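Local coordinates for inactive dihydropteroate synthase 2 (Mycobacterium tuberculosis, PDB 2VP8), which probably lacks dihydropteroate synthase activity and appears to bind the pterin pyrophosphate substrate only very weakly, though it probably binds the inhibitor dapsone, at residues 97-100 with 101-105; 124-127 with 128-131; 208-211 with 212-215; 292-295 with 296-300. One frame throughout, in Å; residues are numbered along the deposited sequence.

Contact 1: 97-100 with 101-105; sequences VDTE and ITRLV
Ile101 N donates to Val97 O at 3.1 Å, and Leu104 N does the same to Glu100 O, also at 3.1 Å; these i to i+4 bonds set the opening turns of helix 98-114. The bond of Thr102 N to Asp98 O is longer and weak, and Arg103 N makes a further weak bond to Glu100 O, which therefore receives two donors. Among the side chains, Thr102 turns back on the helix. Its OG1 lies between the backbone N and the carbonyl carbon (chi1 61°), and from there it donates to Thr99 O at 2.8 Å, meeting that carbonyl from the side with a C=O...OG1 angle of 110°. CG2 of the same residue rests 3.6 Å from Asp98 O. Next to Thr99 along the helix, Glu100 runs alongside Leu104 in the same direction, and Glu100 OE2 comes to 3.9 Å from Leu104 CD1. Asp98 and Thr102 are exposed. Thr99 OG1 has a weak bond to Asp96 OD1, just ahead of the helix. The chemistry is thus divided: the Thr102 hydroxyl is satisfied by a backbone carbonyl and that of Thr99, weakly, by a side-chain carboxylate, while the extended Glu100 chain packs together with Val97, Ile101 and Leu104 against helix 127-136 of the barrel.

Contact 2: 124-127 with 128-131; sequences TWRA and QVAK
Thr124 and Val129 meet where strand 119-123 gives way to helix 127-136, a beta-alpha junction of the TIM-barrel fold shaped by an ST turn: Thr124 OG1 accepts from Arg126 N at 3.1 Å. The hydroxyl sits anti to its own nitrogen (chi1 -178°), which also brings it against the valine, 3.3 Å from Val129 CB. The methyl of Thr124 takes the branch between the backbone N and the carbonyl carbon, and its CG2 packs 3.8 Å from Ala130 CB. These three residues are buried and form the close side of the contact, with Glu100 and Leu104 of helix 98-114 touching Val129 and Met152 touching Ala130. The other side is looser. Gln128 and Lys131 are exposed, and their chains extend away from the turn; the lysine meets the first segment through its CB, 3.4 Å from Ala127 O, although its side chain also touches Phe159. Arg126, at the N-cap position, lies between the two regimes: its CB packs 3.6 Å from Val129 CG2, its CG sits over the centre of the Trp125 ring, and Trp125 CZ2 covers one face of the guanidinium, offset toward the guanidinium's own rim. Asp149 OD2 accepts from Ala127 N in the first turn of the helix. That turn is closed by Ala130 N, which lies in the carbonyl plane of Arg126 O at 3.0 Å, its N-H aimed at the oxygen at 162°.

Contact 3: 208-211 with 212-215; sequences GVAR and EKVL. With EDO (1,2-ethanediol), chain F.
Val209 CG1 and Val214 CG2 touch at 3.8 Å, their side chains crossing at about a right angle, where the chain turns from helix 186-207 into strand 214-217. Gly208, with positive phi, ends the helix in a Schellman motif, and a short 3-10 turn follows. Its i to i+3 bonds run from Lys213 N to Ala210 O and from Val214 N to Arg211 O; in both the donor stands well above the carbonyl plane. Arg211 can be followed outward from this turn. CB lies against the following peptide nitrogen, Glu212 N. CG, anti to the backbone nitrogen (chi1 -177°), carries the chain away from the turn and is 4.0 Å from O1 of a 1,2-ethanediol, probably a crystallisation additive. CD is 3.8 Å from C1 of that molecule. The bend at chi3 (-77°) then swings the guanidinium round, and NH1 meets the diol O2 in plane at the edge, in a 2.8 Å bond that is weak because the N-H is poorly aimed (116°). NH2 has a long, weak ion pair with Glu202 on helix 186-207. Glu212 bends back over the turn instead, its OE2 reaching 3.5 Å from Ala210 CB, and Lys213 NZ bonds to Gly160 O. A water donates to Arg211 O and Val214 O, 2.8 Å from each. The alpha-beta connection is therefore closed by backbone bonds and a water, while Val214 packs it against Ala201 and Val205 of helix 186-207; the polar partners described for the arginine are weak, and its side chain also touches Trp244.

Contact 4: 292-295 with 296-300; sequences AATR and RVLEM
Helix 291-306, which follows the barrel strand 285-288, displays two faces within a few turns, a charged one led by Arg295, Arg296 and Glu299 and an apolar one led by Thr294 and Leu298. On the charged face Arg295 and Glu299, one turn apart, lie alongside each other. The arginine NE forms a salt bridge to Glu299 OE2 at 3.0 Å; the oxygen sits at the edge of the guanidinium, near its plane, but the bond is weak, and the carboxylate plane is turned 52° from that of the arginine. The bend of Arg295 at chi3 (66°) leaves NH1 to donate to Asp77 O. Arg296 folds back along the helix, its guanidinium centred over Ala292 O at 3.9 Å. Its NE makes a salt bridge with Glu269 of the second subunit, which Ala293, Val297 and Met300 also touch. The two guanidinium planes are almost perpendicular, and Arg295 NH2 comes to 4.0 Å from Arg296 NH1; Glu299 and the partner glutamate probably offset that meeting of like charges. On the apolar face Thr294 CG2 packs 3.9 Å from Leu298 CD1, and Leu298 N bonds to Thr294 O at 3.0 Å, very straight at 176°. Thr294 OG1 bonds back to Glu290 O. This face looks into the fold: Leu298 reaches Ile44 of strand 43-49, Phe286 of strand 285-288 and Thr275 of helix 267-280, while Val297 lies at the border between Leu272 and Ala276 of that same helix and Glu269 of the second subunit.

In the fold
The four contacts come in series along the chain and sample the alpha-beta periphery of one TIM barrel of the pterin-binding family. Contacts 1 and 2 are neighbours, with centres 10 Å apart, and touch: Ile101 CD1 lies 3.5 Å from Val129 CA, joining helix 98-114 to helix 127-136. Contact 3 lies about 17 Å, centre to centre, from contact 2, at the entry to strand 214-217. Contact 4 is on the far side of the chain's centre from contact 2, with centres 31 Å apart, and it alone of the four meets the second subunit. Contacts 1 and 2 thus join two adjacent barrel helices, contact 3 leads into a strand, and contact 4 links the barrel to its dimer partner.

Contact 1: 97-100 with 101-105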
# COMPACT_ATOMS: atom_id res chain seq x y z
N VAL B 97 20.69 31.53 -14.31
CA VAL B 97 21.46 30.34 -14.63
C VAL B 97 22.80 30.44 -13.92
O VAL B 97 23.27 29.47 -13.33
CB VAL B 97 21.68 30.18 -16.16
CG1 VAL B 97 22.53 28.96 -16.46
CG2 VAL B 97 20.35 30.09 -16.88
N ASP B 98 23.39 31.64 -13.98
CA ASP B 98 24.69 31.93 -13.37
C ASP B 98 24.63 31.71 -11.86
O ASP B 98 25.48 31.03 -11.29
CB ASP B 98 25.12 33.37 -13.66
CG ASP B 98 24.79 33.81 -15.08
OD1 ASP B 98 25.64 34.48 -15.70
OD2 ASP B 98 23.68 33.51 -15.57
N THR B 99 23.60 32.28 -11.23
CA THR B 99 23.43 32.20 -9.79
C THR B 99 23.02 30.79 -9.36
O THR B 99 23.46 30.30 -8.32
CB THR B 99 22.42 33.23 -9.24
OG1 THR B 99 21.09 32.86 -9.61
CG2 THR B 99 22.74 34.65 -9.76
N GLU B 100 22.18 30.15 -10.17
CA GLU B 100 21.73 28.78 -9.88
C GLU B 100 22.89 27.80 -9.83
O GLU B 100 22.88 26.87 -9.03
CB GLU B 100 20.68 28.31 -10.90
CG GLU B 100 19.78 27.19 -10.37
CD GLU B 100 19.12 26.35 -11.45
OE1 GLU B 100 18.89 26.86 -12.57
OE2 GLU B 100 18.84 25.16 -11.18
N ILE B 101 23.89 28.00 -10.69
CA ILE B 101 25.13 27.23 -10.67
C ILE B 101 25.87 27.46 -9.36
O ILE B 101 26.24 26.50 -8.68
CB ILE B 101 26.06 27.58 -11.88
CG1 ILE B 101 25.48 27.06 -13.20
CG2 ILE B 101 27.49 27.03 -11.68
CD1 ILE B 101 25.38 25.56 -13.29
N THR B 102 26.04 28.72 -8.98
CA THR B 102 26.74 29.08 -7.74
C THR B 102 25.92 28.72 -6.50
O THR B 102 26.33 29.01 -5.37
CB THR B 102 27.14 30.59 -7.69
OG1 THR B 102 25.96 31.41 -7.75
CG2 THR B 102 28.09 30.96 -8.84
N ARG B 103 24.77 28.08 -6.70
CA ARG B 103 23.98 27.52 -5.61
C ARG B 103 24.09 26.00 -5.53
O ARG B 103 24.19 25.45 -4.44
CB ARG B 103 22.51 27.97 -5.67
CG ARG B 103 22.28 29.37 -5.09
CD ARG B 103 20.91 29.49 -4.40
NE ARG B 103 19.87 30.05 -5.26
CZ ARG B 103 19.61 31.36 -5.40
NH1 ARG B 103 20.32 32.26 -4.72
NH2 ARG B 103 18.65 31.76 -6.21
N LEU B 104 24.07 25.33 -6.68
CA LEU B 104 24.10 23.86 -6.72
C LEU B 104 25.49 23.28 -6.60
O LEU B 104 25.68 22.25 -5.94
CB LEU B 104 23.43 23.32 -7.99
CG LEU B 104 21.92 23.43 -8.18
CD1 LEU B 104 21.54 22.91 -9.55
CD2 LEU B 104 21.15 22.69 -7.10
N VAL B 105 26.46 23.92 -7.26
CA VAL B 105 27.82 23.37 -7.37
C VAL B 105 28.51 23.16 -6.02
O VAL B 105 28.95 22.04 -5.73
CB VAL B 105 28.70 24.18 -8.39
CG1 VAL B 105 30.18 23.86 -8.25
CG2 VAL B 105 28.25 23.88 -9.81

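Contact 2: 124-127 with 128-131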
# COMPACT_ATOMS: atom_id res chain seq x y z
N THR B 124 17.17 19.60 -12.36
CA THR B 124 17.26 20.75 -13.27
C THR B 124 16.71 20.42 -14.66
O THR B 124 16.79 19.28 -15.11
CB THR B 124 18.71 21.28 -13.40
OG1 THR B 124 18.72 22.43 -14.26
CG2 THR B 124 19.65 20.22 -13.97
N TRP B 125 16.17 21.43 -15.32
CA TRP B 125 15.68 21.28 -16.68
C TRP B 125 16.62 21.95 -17.69
O TRP B 125 16.48 21.75 -18.90
CB TRP B 125 14.27 21.85 -16.81
CG TRP B 125 14.15 23.30 -16.45
CD1 TRP B 125 13.98 23.82 -15.19
CD2 TRP B 125 14.19 24.42 -17.35
NE1 TRP B 125 13.92 25.19 -15.26
CE2 TRP B 125 14.04 25.58 -16.56
CE3 TRP B 125 14.33 24.55 -18.73
CZ2 TRP B 125 14.03 26.87 -17.12
CZ3 TRP B 125 14.32 25.83 -19.29
CH2 TRP B 125 14.17 26.97 -18.49
N ARG B 126 17.57 22.73 -17.17
CA ARG B 126 18.53 23.49 -17.99
C ARG B 126 19.85 22.74 -18.19
O ARG B 126 20.49 22.33 -17.22
CB ARG B 126 18.80 24.86 -17.36
CG ARG B 126 17.63 25.83 -17.40
CD ARG B 126 18.04 27.18 -16.84
NE ARG B 126 17.49 28.28 -17.62
CZ ARG B 126 16.62 29.18 -17.17
NH1 ARG B 126 16.18 29.12 -15.91
NH2 ARG B 126 16.18 30.15 -17.97
N ALA B 127 20.24 22.59 -19.45
CA ALA B 127 21.46 21.85 -19.82
C ALA B 127 22.75 22.45 -19.25
O ALA B 127 23.65 21.72 -18.83
CB ALA B 127 21.55 21.73 -21.33
N GLN B 128 22.83 23.78 -19.24
CA GLN B 128 23.98 24.49 -18.67
C GLN B 128 24.12 24.16 -17.18
O GLN B 128 25.23 23.95 -16.68
CB GLN B 128 23.84 26.01 -18.87
CG GLN B 128 23.84 26.48 -20.32
CD GLN B 128 23.98 28.00 -20.46
OE1 GLN B 128 24.03 28.72 -19.47
NE2 GLN B 128 24.05 28.48 -21.70
N VAL B 129 22.98 24.10 -16.48
CA VAL B 129 22.95 23.80 -15.05
C VAL B 129 23.37 22.35 -14.79
O VAL B 129 24.15 22.09 -13.88
CB VAL B 129 21.56 24.08 -14.44
CG1 VAL B 129 21.57 23.86 -12.95
CG2 VAL B 129 21.13 25.51 -14.74
N ALA B 130 22.86 21.43 -15.60
CA ALA B 130 23.21 20.02 -15.50
C ALA B 130 24.68 19.78 -15.78
O ALA B 130 25.30 18.90 -15.16
CB ALA B 130 22.36 19.19 -16.44
N LYS B 131 25.24 20.56 -16.70
CA LYS B 131 26.65 20.45 -17.08
C LYS B 131 27.57 20.61 -15.87
O LYS B 131 28.33 19.70 -15.54
CB LYS B 131 26.99 21.49 -18.16
CG LYS B 131 28.19 21.13 -19.03
CD LYS B 131 28.52 22.22 -20.04
CE LYS B 131 29.60 21.77 -21.02
NZ LYS B 131 30.19 22.92 -21.77

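Contact 3: 208-211 with 212-215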
# COMPACT_ATOMS: atom_id res chain seq x y z
N GLY B 208 23.88 8.84 -26.66
CA GLY B 208 25.12 8.38 -26.02
C GLY B 208 25.02 8.25 -24.51
O GLY B 208 26.03 8.23 -23.80
N VAL B 209 23.79 8.17 -24.00
CA VAL B 209 23.56 7.93 -22.59
C VAL B 209 23.51 6.42 -22.39
O VAL B 209 22.78 5.72 -23.11
CB VAL B 209 22.25 8.58 -22.10
CG1 VAL B 209 22.04 8.33 -20.61
CG2 VAL B 209 22.25 10.07 -22.40
N ALA B 210 24.29 5.91 -21.45
CA ALA B 210 24.32 4.47 -21.17
C ALA B 210 22.91 3.97 -20.88
O ALA B 210 22.16 4.59 -20.11
CB ALA B 210 25.25 4.18 -20.01
N ARG B 211 22.55 2.86 -21.52
CA ARG B 211 21.20 2.31 -21.41
C ARG B 211 20.77 2.11 -19.95
O ARG B 211 19.65 2.47 -19.57
CB ARG B 211 21.07 1.01 -22.20
CG ARG B 211 19.67 0.41 -22.19
CD ARG B 211 19.55 -0.75 -23.17
NE ARG B 211 19.44 -0.29 -24.55
CZ ARG B 211 18.30 -0.14 -25.21
NH1 ARG B 211 17.14 -0.41 -24.64
NH2 ARG B 211 18.32 0.29 -26.47
N GLU B 212 21.66 1.53 -19.14
CA GLU B 212 21.35 1.16 -17.76
C GLU B 212 21.18 2.35 -16.82
O GLU B 212 20.60 2.22 -15.75
CB GLU B 212 22.37 0.16 -17.20
CG GLU B 212 23.81 0.66 -17.13
CD GLU B 212 24.55 0.56 -18.46
OE1 GLU B 212 23.99 -0.03 -19.42
OE2 GLU B 212 25.70 1.06 -18.54
N LYS B 213 21.68 3.51 -17.23
CA LYS B 213 21.61 4.71 -16.40
C LYS B 213 20.36 5.54 -16.71
O LYS B 213 20.16 6.60 -16.12
CB LYS B 213 22.88 5.57 -16.56
CG LYS B 213 24.18 4.83 -16.30
CD LYS B 213 25.32 5.81 -16.02
CE LYS B 213 26.67 5.11 -15.98
NZ LYS B 213 27.68 5.89 -15.22
N VAL B 214 19.52 5.05 -17.62
CA VAL B 214 18.28 5.74 -17.95
C VAL B 214 17.12 5.21 -17.11
O VAL B 214 16.87 4.01 -17.08
CB VAL B 214 17.91 5.60 -19.45
CG1 VAL B 214 16.61 6.36 -19.73
CG2 VAL B 214 19.02 6.11 -20.34
N LEU B 215 16.42 6.13 -16.44
CA LEU B 215 15.20 5.80 -15.70
C LEU B 215 14.02 6.52 -16.35
O LEU B 215 14.19 7.58 -16.96
CB LEU B 215 15.33 6.23 -14.23
CG LEU B 215 16.32 5.48 -13.32
CD1 LEU B 215 17.78 5.90 -13.55
CD2 LEU B 215 15.95 5.69 -11.87
C1 EDO F . 16.61 -2.53 -21.56
O1 EDO F . 16.63 -1.53 -20.53
C2 EDO F . 15.30 -2.46 -22.35
O2 EDO F . 15.08 -1.12 -22.81
O HOH W 1 18.12 1.52 -17.37

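Contact 4: 292-295 with 296-300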
# COMPACT_ATOMS: atom_id res chain seq x y z
N ALA B 292 12.26 7.87 5.59
CA ALA B 292 11.98 6.76 6.50
C ALA B 292 10.61 6.07 6.30
O ALA B 292 10.53 4.84 6.27
CB ALA B 292 12.17 7.19 7.95
N ALA B 293 9.53 6.85 6.16
CA ALA B 293 8.19 6.27 6.00
C ALA B 293 8.15 5.44 4.74
O ALA B 293 7.58 4.34 4.71
CB ALA B 293 7.12 7.36 5.96
N THR B 294 8.78 5.96 3.69
CA THR B 294 8.84 5.26 2.42
C THR B 294 9.70 4.02 2.55
O THR B 294 9.31 2.94 2.08
CB THR B 294 9.35 6.18 1.31
OG1 THR B 294 8.48 7.32 1.23
CG2 THR B 294 9.36 5.47 -0.03
N ARG B 295 10.85 4.14 3.22
CA ARG B 295 11.72 2.99 3.36
C ARG B 295 10.97 1.83 4.00
O ARG B 295 11.05 0.70 3.52
CB ARG B 295 12.97 3.31 4.16
CG ARG B 295 14.00 2.20 4.06
CD ARG B 295 15.03 2.28 5.14
NE ARG B 295 14.45 2.04 6.45
CZ ARG B 295 14.27 2.98 7.37
NH1 ARG B 295 14.63 4.24 7.12
NH2 ARG B 295 13.74 2.66 8.55
N ARG B 296 10.22 2.13 5.07
CA ARG B 296 9.48 1.11 5.81
C ARG B 296 8.39 0.44 4.98
O ARG B 296 8.11 -0.75 5.16
CB ARG B 296 8.95 1.68 7.12
CG ARG B 296 10.07 1.90 8.13
CD ARG B 296 9.57 2.19 9.52
NE ARG B 296 8.93 3.50 9.58
CZ ARG B 296 9.52 4.61 10.03
NH1 ARG B 296 10.77 4.58 10.51
NH2 ARG B 296 8.83 5.75 10.02
N VAL B 297 7.77 1.19 4.07
CA VAL B 297 6.76 0.63 3.17
C VAL B 297 7.42 -0.34 2.19
O VAL B 297 7.01 -1.49 2.07
CB VAL B 297 6.00 1.74 2.42
CG1 VAL B 297 5.26 1.17 1.22
CG2 VAL B 297 5.03 2.45 3.37
N LEU B 298 8.47 0.13 1.51
CA LEU B 298 9.23 -0.68 0.56
C LEU B 298 9.85 -1.93 1.18
O LEU B 298 9.99 -2.94 0.50
CB LEU B 298 10.34 0.17 -0.06
CG LEU B 298 9.85 1.46 -0.71
CD1 LEU B 298 11.02 2.16 -1.36
CD2 LEU B 298 8.75 1.17 -1.73
N GLU B 299 10.22 -1.85 2.45
CA GLU B 299 10.71 -3.01 3.17
C GLU B 299 9.60 -4.05 3.36
O GLU B 299 9.82 -5.25 3.23
CB GLU B 299 11.30 -2.59 4.52
CG GLU B 299 12.67 -1.95 4.39
CD GLU B 299 13.23 -1.39 5.70
OE1 GLU B 299 12.56 -1.45 6.75
OE2 GLU B 299 14.37 -0.88 5.67
N MET B 300 8.39 -3.57 3.63
CA MET B 300 7.27 -4.46 3.88
C MET B 300 6.84 -5.15 2.58
O MET B 300 6.60 -6.36 2.56
CB MET B 300 6.12 -3.68 4.52
CG MET B 300 4.87 -4.48 4.80
SD MET B 300 5.09 -5.98 5.77
CE MET B 300 5.41 -5.35 7.42